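Local structure of factor essential for expression of methicillin resistance (Staphylococcus aureus, 1LRZ) at residues R235-P239 against G316-P322; H158-K164 against I358-Y364; V63-F67 against V405-Y409. The protein adds glycines 2 and 3 of the pentaglycine interpeptide bridge of the S. aureus peptidoglycan, using glycyl-tRNA(Gly) as donor. One frame throughout, in Å; residues are numbered along the deposited sequence.

Contact 1 (R235-P239 against G316-P322); sequences RVLVP and GFFFINP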
loop_
_atom_site.group_PDB
_atom_site.type_symbol
_atom_site.label_atom_id
_atom_site.label_comp_id
_atom_site.label_asym_id
_atom_site.label_seq_id
_atom_site.Cartn_x
_atom_site.Cartn_y
_atom_site.Cartn_z
ATOM N N ARG A 235 -3.725 1.547 12.633
ATOM C CA ARG A 235 -2.934 1.970 11.487
ATOM C C ARG A 235 -2.745 0.851 10.475
ATOM O O ARG A 235 -1.886 0.914 9.593
ATOM C CB ARG A 235 -1.614 2.558 11.960
ATOM C CG ARG A 235 -1.901 3.728 12.893
ATOM C CD ARG A 235 -0.872 4.785 12.814
ATOM N NE ARG A 235 -1.200 5.921 13.669
ATOM C CZ ARG A 235 -0.470 7.026 13.712
ATOM N NH1 ARG A 235 -0.813 8.029 14.516
ATOM N NH2 ARG A 235 0.603 7.123 12.935
ATOM N N VAL A 236 -3.563 -0.185 10.618
ATOM C CA VAL A 236 -3.558 -1.292 9.676
ATOM C C VAL A 236 -5.003 -1.741 9.460
ATOM O O VAL A 236 -5.794 -1.778 10.395
ATOM C CB VAL A 236 -2.689 -2.485 10.175
ATOM C CG1 VAL A 236 -3.145 -2.945 11.555
ATOM C CG2 VAL A 236 -2.780 -3.636 9.181
ATOM N N LEU A 237 -5.351 -2.060 8.217
ATOM C CA LEU A 237 -6.690 -2.527 7.888
ATOM C C LEU A 237 -6.523 -3.656 6.886
ATOM O O LEU A 237 -5.599 -3.631 6.062
ATOM C CB LEU A 237 -7.536 -1.395 7.281
ATOM C CG LEU A 237 -8.083 -0.343 8.254
ATOM C CD1 LEU A 237 -8.819 0.749 7.475
ATOM C CD2 LEU A 237 -9.016 -1.030 9.261
ATOM N N VAL A 238 -7.416 -4.640 6.967
ATOM C CA VAL A 238 -7.374 -5.815 6.102
ATOM C C VAL A 238 -8.704 -5.974 5.370
ATOM O O VAL A 238 -9.528 -6.819 5.730
ATOM C CB VAL A 238 -7.113 -7.108 6.929
ATOM C CG1 VAL A 238 -6.963 -8.320 5.998
ATOM C CG2 VAL A 238 -5.859 -6.940 7.787
ATOM N N PRO A 239 -8.936 -5.151 4.338
ATOM C CA PRO A 239 -10.202 -5.282 3.615
ATOM C C PRO A 239 -10.302 -6.601 2.847
ATOM O O PRO A 239 -9.323 -7.071 2.269
ATOM C CB PRO A 239 -10.198 -4.071 2.685
ATOM C CG PRO A 239 -8.713 -3.853 2.415
ATOM C CD PRO A 239 -8.108 -4.060 3.783
ATOM N N GLY A 316 -6.594 -7.456 0.903
ATOM C CA GLY A 316 -5.393 -6.648 0.934
ATOM C C GLY A 316 -5.017 -6.318 2.362
ATOM O O GLY A 316 -5.866 -6.315 3.264
ATOM N N PHE A 317 -3.735 -6.042 2.564
ATOM C CA PHE A 317 -3.202 -5.685 3.877
ATOM C C PHE A 317 -2.726 -4.237 3.712
ATOM O O PHE A 317 -1.797 -3.969 2.943
ATOM C CB PHE A 317 -2.023 -6.590 4.217
ATOM C CG PHE A 317 -1.741 -6.689 5.680
ATOM C CD1 PHE A 317 -2.497 -7.532 6.490
ATOM C CD2 PHE A 317 -0.705 -5.962 6.249
ATOM C CE1 PHE A 317 -2.221 -7.652 7.848
ATOM C CE2 PHE A 317 -0.424 -6.077 7.612
ATOM C CZ PHE A 317 -1.188 -6.928 8.407
ATOM N N PHE A 318 -3.355 -3.311 4.429
ATOM C CA PHE A 318 -3.036 -1.895 4.295
ATOM C C PHE A 318 -2.532 -1.188 5.543
ATOM O O PHE A 318 -3.057 -1.392 6.638
ATOM C CB PHE A 318 -4.269 -1.118 3.825
ATOM C CG PHE A 318 -4.665 -1.374 2.397
ATOM C CD1 PHE A 318 -5.316 -2.549 2.037
ATOM C CD2 PHE A 318 -4.404 -0.415 1.412
ATOM C CE1 PHE A 318 -5.704 -2.777 0.715
ATOM C CE2 PHE A 318 -4.782 -0.626 0.092
ATOM C CZ PHE A 318 -5.438 -1.816 -0.263
ATOM N N PHE A 319 -1.524 -0.335 5.365
ATOM C CA PHE A 319 -1.005 0.478 6.464
ATOM C C PHE A 319 -1.582 1.883 6.276
ATOM O O PHE A 319 -1.612 2.418 5.155
ATOM C CB PHE A 319 0.522 0.492 6.445
ATOM C CG PHE A 319 1.127 -0.856 6.713
ATOM C CD1 PHE A 319 2.181 -1.332 5.940
ATOM C CD2 PHE A 319 0.604 -1.677 7.713
ATOM C CE1 PHE A 319 2.704 -2.609 6.157
ATOM C CE2 PHE A 319 1.127 -2.959 7.939
ATOM C CZ PHE A 319 2.176 -3.424 7.158
ATOM N N ILE A 320 -2.056 2.474 7.367
ATOM C CA ILE A 320 -2.682 3.782 7.297
ATOM C C ILE A 320 -2.043 4.780 8.246
ATOM O O ILE A 320 -2.049 4.600 9.460
ATOM C CB ILE A 320 -4.205 3.686 7.627
ATOM C CG1 ILE A 320 -4.898 2.727 6.648
ATOM C CG2 ILE A 320 -4.852 5.061 7.571
ATOM C CD1 ILE A 320 -4.737 1.277 7.008
ATOM N N ASN A 321 -1.486 5.835 7.678
ATOM C CA ASN A 321 -0.863 6.872 8.469
ATOM C C ASN A 321 -1.219 8.207 7.837
ATOM O O ASN A 321 -1.695 8.258 6.697
ATOM C CB ASN A 321 0.651 6.640 8.523
ATOM C CG ASN A 321 1.002 5.362 9.275
ATOM O OD1 ASN A 321 1.041 5.347 10.508
ATOM N ND2 ASN A 321 1.224 4.273 8.533
ATOM N N PRO A 322 -1.017 9.301 8.574
ATOM C CA PRO A 322 -1.346 10.624 8.032
ATOM C C PRO A 322 -0.742 10.943 6.665
ATOM O O PRO A 322 -1.376 11.601 5.841
ATOM C CB PRO A 322 -0.850 11.575 9.123
ATOM C CG PRO A 322 -1.067 10.759 10.389
ATOM C CD PRO A 322 -0.522 9.405 9.959
HETATM O O HOH W 1 0.958 1.579 9.536
#
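Val-236 and Leu-237 face Phe-319 and Phe-318 as antiparallel pairs, joining two adjacent strands of a mixed sheet in an acetyltransferase-like fold. The close packing runs from Val-236 and Ile-320 to Pro-239 and Gly-316. Val-236 CG2 sits over one face of the Phe-317 ring, 4.0 Å from its centroid and shifted toward the rim; chi1 of 55°, measured to CG1, leaves CG2 anti to the backbone N, where it reaches the ring. Val-238 CG2 comes obliquely to the same ring, 3.7 Å from CD1, and Leu-229 of helix 222-232 covers both valines. On the face of Leu-237 and Phe-318, Pro-239 CG lies 3.6 Å from Phe-318 CE1. There Ile-320 CD1 lies across Leu-237, 3.9 Å from its CB. Helix 341-355 covers Leu-237, Phe-318 and Ile-320, while Pro-239 meets strand 192-195.

Toward Arg-235 and the exposed Pro-322 the contact becomes polar and looser. Arg-235 NH2 meets a lone pair of Asn-321 OD1 at 3.0 Å, with guanidinium and amide planes 65° apart, while NH1 salt-bridges Asp-16. One water accepts from Asn-321 ND2 and donates to Arg-235 O, an oxygen that also takes Ile-320 N at 2.7 Å from above its carbonyl plane.

Contact 2 (H158-K164 against I358-Y364); sequences HSVLDLK and IDRYNFY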
loop_
_atom_site.group_PDB
_atom_site.type_symbol
_atom_site.label_atom_id
_atom_site.label_comp_id
_atom_site.label_asym_id
_atom_site.label_seq_id
_atom_site.Cartn_x
_atom_site.Cartn_y
_atom_site.Cartn_z
ATOM N N HIS A 158 8.285 2.850 -6.005
ATOM C CA HIS A 158 6.878 2.804 -5.595
ATOM C C HIS A 158 5.996 3.348 -6.722
ATOM O O HIS A 158 6.420 4.220 -7.477
ATOM C CB HIS A 158 6.617 3.686 -4.362
ATOM C CG HIS A 158 7.186 3.153 -3.083
ATOM N ND1 HIS A 158 7.185 3.885 -1.913
ATOM C CD2 HIS A 158 7.763 1.964 -2.783
ATOM C CE1 HIS A 158 7.739 3.170 -0.949
ATOM N NE2 HIS A 158 8.099 2.000 -1.449
ATOM N N SER A 159 4.776 2.821 -6.825
ATOM C CA SER A 159 3.786 3.297 -7.795
ATOM C C SER A 159 2.859 4.094 -6.876
ATOM O O SER A 159 2.199 3.516 -6.008
ATOM C CB SER A 159 3.013 2.138 -8.415
ATOM O OG SER A 159 1.871 2.641 -9.095
ATOM N N VAL A 160 2.799 5.406 -7.071
ATOM C CA VAL A 160 2.035 6.272 -6.177
ATOM C C VAL A 160 0.973 7.133 -6.853
ATOM O O VAL A 160 1.245 7.790 -7.851
ATOM C CB VAL A 160 3.016 7.207 -5.426
ATOM C CG1 VAL A 160 2.271 8.043 -4.382
ATOM C CG2 VAL A 160 4.128 6.368 -4.786
ATOM N N LEU A 161 -0.226 7.128 -6.279
ATOM C CA LEU A 161 -1.356 7.898 -6.793
ATOM C C LEU A 161 -1.579 9.131 -5.923
ATOM O O LEU A 161 -1.888 9.025 -4.730
ATOM C CB LEU A 161 -2.621 7.041 -6.786
ATOM C CG LEU A 161 -3.928 7.689 -7.270
ATOM C CD1 LEU A 161 -3.781 8.129 -8.733
ATOM C CD2 LEU A 161 -5.061 6.669 -7.133
ATOM N N ASP A 162 -1.428 10.306 -6.528
ATOM C CA ASP A 162 -1.600 11.559 -5.808
ATOM C C ASP A 162 -3.077 11.912 -5.703
ATOM O O ASP A 162 -3.787 11.988 -6.713
ATOM C CB ASP A 162 -0.828 12.674 -6.514
ATOM C CG ASP A 162 -0.993 14.022 -5.829
ATOM O OD1 ASP A 162 -1.428 14.056 -4.652
ATOM O OD2 ASP A 162 -0.672 15.045 -6.465
ATOM N N LEU A 163 -3.547 12.127 -4.478
ATOM C CA LEU A 163 -4.958 12.446 -4.267
ATOM C C LEU A 163 -5.197 13.906 -3.876
ATOM O O LEU A 163 -6.345 14.322 -3.686
ATOM C CB LEU A 163 -5.533 11.534 -3.182
ATOM C CG LEU A 163 -5.440 10.008 -3.374
ATOM C CD1 LEU A 163 -6.038 9.323 -2.152
ATOM C CD2 LEU A 163 -6.172 9.569 -4.639
ATOM N N LYS A 164 -4.122 14.678 -3.737
ATOM C CA LYS A 164 -4.252 16.075 -3.340
ATOM C C LYS A 164 -5.216 16.834 -4.256
ATOM O O LYS A 164 -5.058 16.828 -5.479
ATOM C CB LYS A 164 -2.883 16.768 -3.349
ATOM C CG LYS A 164 -2.922 18.212 -2.820
ATOM C CD LYS A 164 -3.357 18.226 -1.346
ATOM C CE LYS A 164 -3.475 19.630 -0.775
ATOM N NZ LYS A 164 -3.788 19.570 0.682
ATOM N N ILE A 358 -6.163 11.880 3.693
ATOM C CA ILE A 358 -4.830 11.371 3.404
ATOM C C ILE A 358 -4.710 11.608 1.903
ATOM O O ILE A 358 -5.485 11.052 1.110
ATOM C CB ILE A 358 -4.706 9.869 3.781
ATOM C CG1 ILE A 358 -4.866 9.716 5.299
ATOM C CG2 ILE A 358 -3.360 9.319 3.319
ATOM C CD1 ILE A 358 -5.112 8.273 5.784
ATOM N N ASP A 359 -3.749 12.450 1.526
ATOM C CA ASP A 359 -3.561 12.853 0.132
ATOM C C ASP A 359 -2.637 12.019 -0.747
ATOM O O ASP A 359 -2.274 12.445 -1.847
ATOM C CB ASP A 359 -3.076 14.301 0.098
ATOM C CG ASP A 359 -4.006 15.243 0.840
ATOM O OD1 ASP A 359 -5.236 15.127 0.653
ATOM O OD2 ASP A 359 -3.501 16.100 1.593
ATOM N N ARG A 360 -2.264 10.840 -0.278
ATOM C CA ARG A 360 -1.360 9.990 -1.043
ATOM C C ARG A 360 -1.763 8.531 -0.912
ATOM O O ARG A 360 -1.971 8.039 0.193
ATOM C CB ARG A 360 0.059 10.205 -0.531
ATOM C CG ARG A 360 1.125 9.276 -1.091
ATOM C CD ARG A 360 2.494 9.808 -0.655
ATOM N NE ARG A 360 3.563 8.817 -0.716
ATOM C CZ ARG A 360 4.681 8.955 -1.421
ATOM N NH1 ARG A 360 4.884 10.049 -2.156
ATOM N NH2 ARG A 360 5.627 8.020 -1.349
ATOM N N TYR A 361 -1.885 7.849 -2.045
ATOM C CA TYR A 361 -2.264 6.447 -2.057
ATOM C C TYR A 361 -1.103 5.701 -2.714
ATOM O O TYR A 361 -0.853 5.836 -3.912
ATOM C CB TYR A 361 -3.554 6.259 -2.855
ATOM C CG TYR A 361 -4.127 4.865 -2.755
ATOM C CD1 TYR A 361 -4.912 4.486 -1.665
ATOM C CD2 TYR A 361 -3.878 3.921 -3.752
ATOM C CE1 TYR A 361 -5.438 3.199 -1.573
ATOM C CE2 TYR A 361 -4.392 2.632 -3.671
ATOM C CZ TYR A 361 -5.172 2.279 -2.581
ATOM O OH TYR A 361 -5.673 1.003 -2.515
ATOM N N ASN A 362 -0.402 4.914 -1.913
ATOM C CA ASN A 362 0.778 4.198 -2.361
ATOM C C ASN A 362 0.525 2.736 -2.746
ATOM O O ASN A 362 0.336 1.896 -1.866
ATOM C CB ASN A 362 1.819 4.265 -1.237
ATOM C CG ASN A 362 3.235 4.110 -1.738
ATOM O OD1 ASN A 362 3.465 3.496 -2.773
ATOM N ND2 ASN A 362 4.200 4.658 -0.988
ATOM N N PHE A 363 0.529 2.437 -4.050
ATOM C CA PHE A 363 0.340 1.061 -4.523
ATOM C C PHE A 363 1.597 0.271 -4.157
ATOM O O PHE A 363 1.681 -0.946 -4.340
ATOM C CB PHE A 363 0.115 1.020 -6.043
ATOM C CG PHE A 363 -1.274 1.414 -6.456
ATOM C CD1 PHE A 363 -1.538 2.692 -6.951
ATOM C CD2 PHE A 363 -2.330 0.504 -6.339
ATOM C CE1 PHE A 363 -2.841 3.062 -7.324
ATOM C CE2 PHE A 363 -3.641 0.868 -6.712
ATOM C CZ PHE A 363 -3.896 2.143 -7.204
ATOM N N TYR A 364 2.573 1.007 -3.642
ATOM C CA TYR A 364 3.848 0.471 -3.187
ATOM C C TYR A 364 4.802 -0.138 -4.229
ATOM O O TYR A 364 4.866 0.307 -5.372
ATOM C CB TYR A 364 3.621 -0.512 -2.019
ATOM C CG TYR A 364 4.633 -0.354 -0.889
ATOM C CD1 TYR A 364 4.926 0.916 -0.363
ATOM C CD2 TYR A 364 5.288 -1.458 -0.340
ATOM C CE1 TYR A 364 5.837 1.078 0.670
ATOM C CE2 TYR A 364 6.216 -1.304 0.705
ATOM C CZ TYR A 364 6.481 -0.033 1.202
ATOM O OH TYR A 364 7.382 0.145 2.229
#
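The His-158 and Tyr-364 rings run alongside each other in the same direction, with planes 31° apart; His-158 NE2 stands over the tyrosine face, 3.2 Å from CE1, and Tyr-364 CD1 lies over one face of the imidazole. Arg-360 NH2 is near the imidazole edge, and Tyr-393 meets this ring edge-to-face. The guanidinium of Arg-360 has Val-160 CG1 over one face, 3.8 Å above the plane and near the rim. Its chain is extended (chi1 173°, chi2 170°), which carries the charge past Val-160 to a salt bridge with Glu-324 and to the hydroxyls of Tyr-20 and Tyr-110; so many partners should fix its rotation. Phe-363 has Tyr-361 CE2 above one face and Ser-159 O in plane at its edge, with Leu-161 CB oblique to it, 4.0 Å from CE1.

The backbones run antiparallel. Leu-161 and Tyr-361 form a regular hydrogen-bonded pair: Leu-161 N lies 2.8 Å from Tyr-361 O, and Tyr-361 N lies 2.9 Å from Leu-161 O. Beyond it Phe-363 and Tyr-364 stand against the single Ser-159, which fits a classic beta bulge, though Tyr-364 N is less surely placed; Ser-159 O receives Phe-363 N. At the other end Asp-162 OD1 accepts Lys-164 N at 2.9 Å, an Asx turn that leads the chain out of the strand, and Lys-164 NZ forms a long salt bridge to Asp-359 OD2 (3.6 Å).

Strand 389-393 hydrogen-bonds along the edge of strand 157-162 turned from strand 360-365, and strand 325-332 along the edge of strand 360-365 turned from strand 157-162. Helix 341-355 packs on the sheet face that carries Tyr-361 and Phe-363, meeting Leu-163 as well.

Contact 3 (V63-F67 against V405-Y409); sequences VMKVF and VYAAY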
loop_
_atom_site.group_PDB
_atom_site.type_symbol
_atom_site.label_atom_id
_atom_site.label_comp_id
_atom_site.label_asym_id
_atom_site.label_seq_id
_atom_site.Cartn_x
_atom_site.Cartn_y
_atom_site.Cartn_z
ATOM N N VAL A 63 26.222 -8.535 15.924
ATOM C CA VAL A 63 27.007 -9.111 14.840
ATOM C C VAL A 63 28.470 -9.145 15.266
ATOM O O VAL A 63 28.924 -8.301 16.049
ATOM C CB VAL A 63 26.902 -8.291 13.523
ATOM C CG1 VAL A 63 25.467 -8.317 13.012
ATOM C CG2 VAL A 63 27.375 -6.845 13.761
ATOM N N MET A 64 29.200 -10.127 14.744
ATOM C CA MET A 64 30.610 -10.286 15.053
ATOM C C MET A 64 30.935 -10.261 16.562
ATOM O O MET A 64 31.854 -9.562 17.014
ATOM C CB MET A 64 31.423 -9.234 14.287
ATOM C CG MET A 64 31.275 -9.359 12.754
ATOM S SD MET A 64 31.845 -10.967 12.066
ATOM C CE MET A 64 33.556 -10.612 11.979
ATOM N N LYS A 65 30.148 -11.017 17.327
ATOM C CA LYS A 65 30.336 -11.192 18.765
ATOM C C LYS A 65 29.996 -10.054 19.718
ATOM O O LYS A 65 29.135 -10.201 20.583
ATOM C CB LYS A 65 31.786 -11.618 19.050
ATOM C CG LYS A 65 32.348 -12.658 18.101
ATOM C CD LYS A 65 31.584 -13.956 18.171
ATOM C CE LYS A 65 32.311 -15.025 17.369
ATOM N NZ LYS A 65 31.577 -16.321 17.370
ATOM N N VAL A 66 30.700 -8.934 19.590
ATOM C CA VAL A 66 30.478 -7.813 20.494
ATOM C C VAL A 66 29.943 -6.562 19.826
ATOM O O VAL A 66 29.678 -5.572 20.503
ATOM C CB VAL A 66 31.782 -7.406 21.220
ATOM C CG1 VAL A 66 32.208 -8.488 22.188
ATOM C CG2 VAL A 66 32.885 -7.126 20.188
ATOM N N PHE A 67 29.783 -6.592 18.511
ATOM C CA PHE A 67 29.299 -5.413 17.799
ATOM C C PHE A 67 27.816 -5.453 17.459
ATOM O O PHE A 67 27.101 -6.395 17.807
ATOM C CB PHE A 67 30.114 -5.204 16.522
ATOM C CG PHE A 67 31.569 -4.941 16.774
ATOM C CD1 PHE A 67 32.483 -5.987 16.803
ATOM C CD2 PHE A 67 32.020 -3.644 17.018
ATOM C CE1 PHE A 67 33.839 -5.752 17.077
ATOM C CE2 PHE A 67 33.374 -3.394 17.292
ATOM C CZ PHE A 67 34.283 -4.454 17.322
ATOM N N VAL A 405 37.055 -5.131 10.824
ATOM C CA VAL A 405 36.093 -6.114 11.323
ATOM C C VAL A 405 34.939 -6.253 10.332
ATOM O O VAL A 405 34.445 -7.362 10.080
ATOM C CB VAL A 405 35.542 -5.723 12.722
ATOM C CG1 VAL A 405 34.507 -6.747 13.176
ATOM C CG2 VAL A 405 36.691 -5.641 13.737
ATOM N N TYR A 406 34.512 -5.128 9.760
ATOM C CA TYR A 406 33.424 -5.162 8.789
ATOM C C TYR A 406 33.878 -5.939 7.541
ATOM O O TYR A 406 33.095 -6.672 6.925
ATOM C CB TYR A 406 33.011 -3.740 8.414
ATOM C CG TYR A 406 31.860 -3.698 7.431
ATOM C CD1 TYR A 406 30.609 -4.220 7.772
ATOM C CD2 TYR A 406 32.029 -3.155 6.156
ATOM C CE1 TYR A 406 29.548 -4.201 6.866
ATOM C CE2 TYR A 406 30.977 -3.131 5.237
ATOM C CZ TYR A 406 29.739 -3.657 5.599
ATOM O OH TYR A 406 28.708 -3.656 4.687
ATOM N N ALA A 407 35.150 -5.783 7.175
ATOM C CA ALA A 407 35.693 -6.501 6.022
ATOM C C ALA A 407 35.603 -8.009 6.275
ATOM O O ALA A 407 35.210 -8.778 5.395
ATOM C CB ALA A 407 37.149 -6.089 5.776
ATOM N N ALA A 408 35.962 -8.435 7.484
ATOM C CA ALA A 408 35.898 -9.854 7.822
ATOM C C ALA A 408 34.443 -10.325 7.779
ATOM O O ALA A 408 34.142 -11.418 7.292
ATOM C CB ALA A 408 36.486 -10.092 9.214
ATOM N N TYR A 409 33.549 -9.477 8.281
ATOM C CA TYR A 409 32.121 -9.773 8.327
ATOM C C TYR A 409 31.522 -10.011 6.942
ATOM O O TYR A 409 30.725 -10.938 6.749
ATOM C CB TYR A 409 31.373 -8.623 8.999
ATOM C CG TYR A 409 29.873 -8.773 8.953
ATOM C CD1 TYR A 409 29.224 -9.734 9.733
ATOM C CD2 TYR A 409 29.096 -7.960 8.121
ATOM C CE1 TYR A 409 27.840 -9.878 9.691
ATOM C CE2 TYR A 409 27.711 -8.096 8.071
ATOM C CZ TYR A 409 27.090 -9.056 8.859
ATOM O OH TYR A 409 25.720 -9.187 8.822
#
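The CA atoms of Met-64 and Tyr-409, 6.9 Å apart, mark where the backbone of a tight hairpin turn comes nearest to one turn of the C-terminal helix. Val-63 and Phe-67 close the hairpin: Val-63 N bonds Phe-67 O at 3.0 Å, and the return bond is weak. At the tip Met-64 has a left-handed backbone and Val-66 N reaches back to Met-64 O, making a classic gamma turn centred on Lys-65. Opposite it, Val-405, Ala-408 and Tyr-409 form a single stripe of the helix, where Tyr-409 N bonds Val-405 O.

Met-64 projects from the turn onto the helix and carries the contact. Bends at chi2 (-61°) and chi3 (-82°) curl its chain, bringing CG to 3.7 Å from Tyr-409 CD1 and CE to 4.1 Å from Ala-408 CB. The sulfur SD lies in the plane of the Tyr-409 ring, at its edge, 5.1 Å from the centroid. Beside it Val-405 CG1, anti to the backbone N, touches both Met-64 CB and Phe-67 CE1, 4.1 Å from the latter. Val-63 touches the tyrosine ring more loosely, and Leu-103 of strand 102-107 lies against Val-63, Met-64, Phe-67 and Val-405.

This is a surface contact, a Met-aromatic pair within a small apolar cluster, by which helix 403-411 is laid against the hairpin that links strands 52-63 and 67-78 of the seven-stranded sheet.

From the N terminus, the chain first lays down the hairpin at 63-67, whose partner, 405-409, comes only near the C terminus. Contact 3 thus closes the longest loop of the three, and the other two lie within it. Contact 2 joins 158-164 to 358-364, and inside that span contact 1 joins 235-239 to 316-322 across a largely helical excursion, including long helices 245-272 and 277-307. No loops cross. Contacts 1 and 2 belong to the same nine-stranded sheet, separated by strand 325-332, and touch through Phe-318 with Tyr-361 and Ile-320 with Ile-358. Contact 3 lays helix 403-411 on the hairpin of the seven-stranded sheet, its centre about 37 Å and 40 Å from those of contacts 1 and 2.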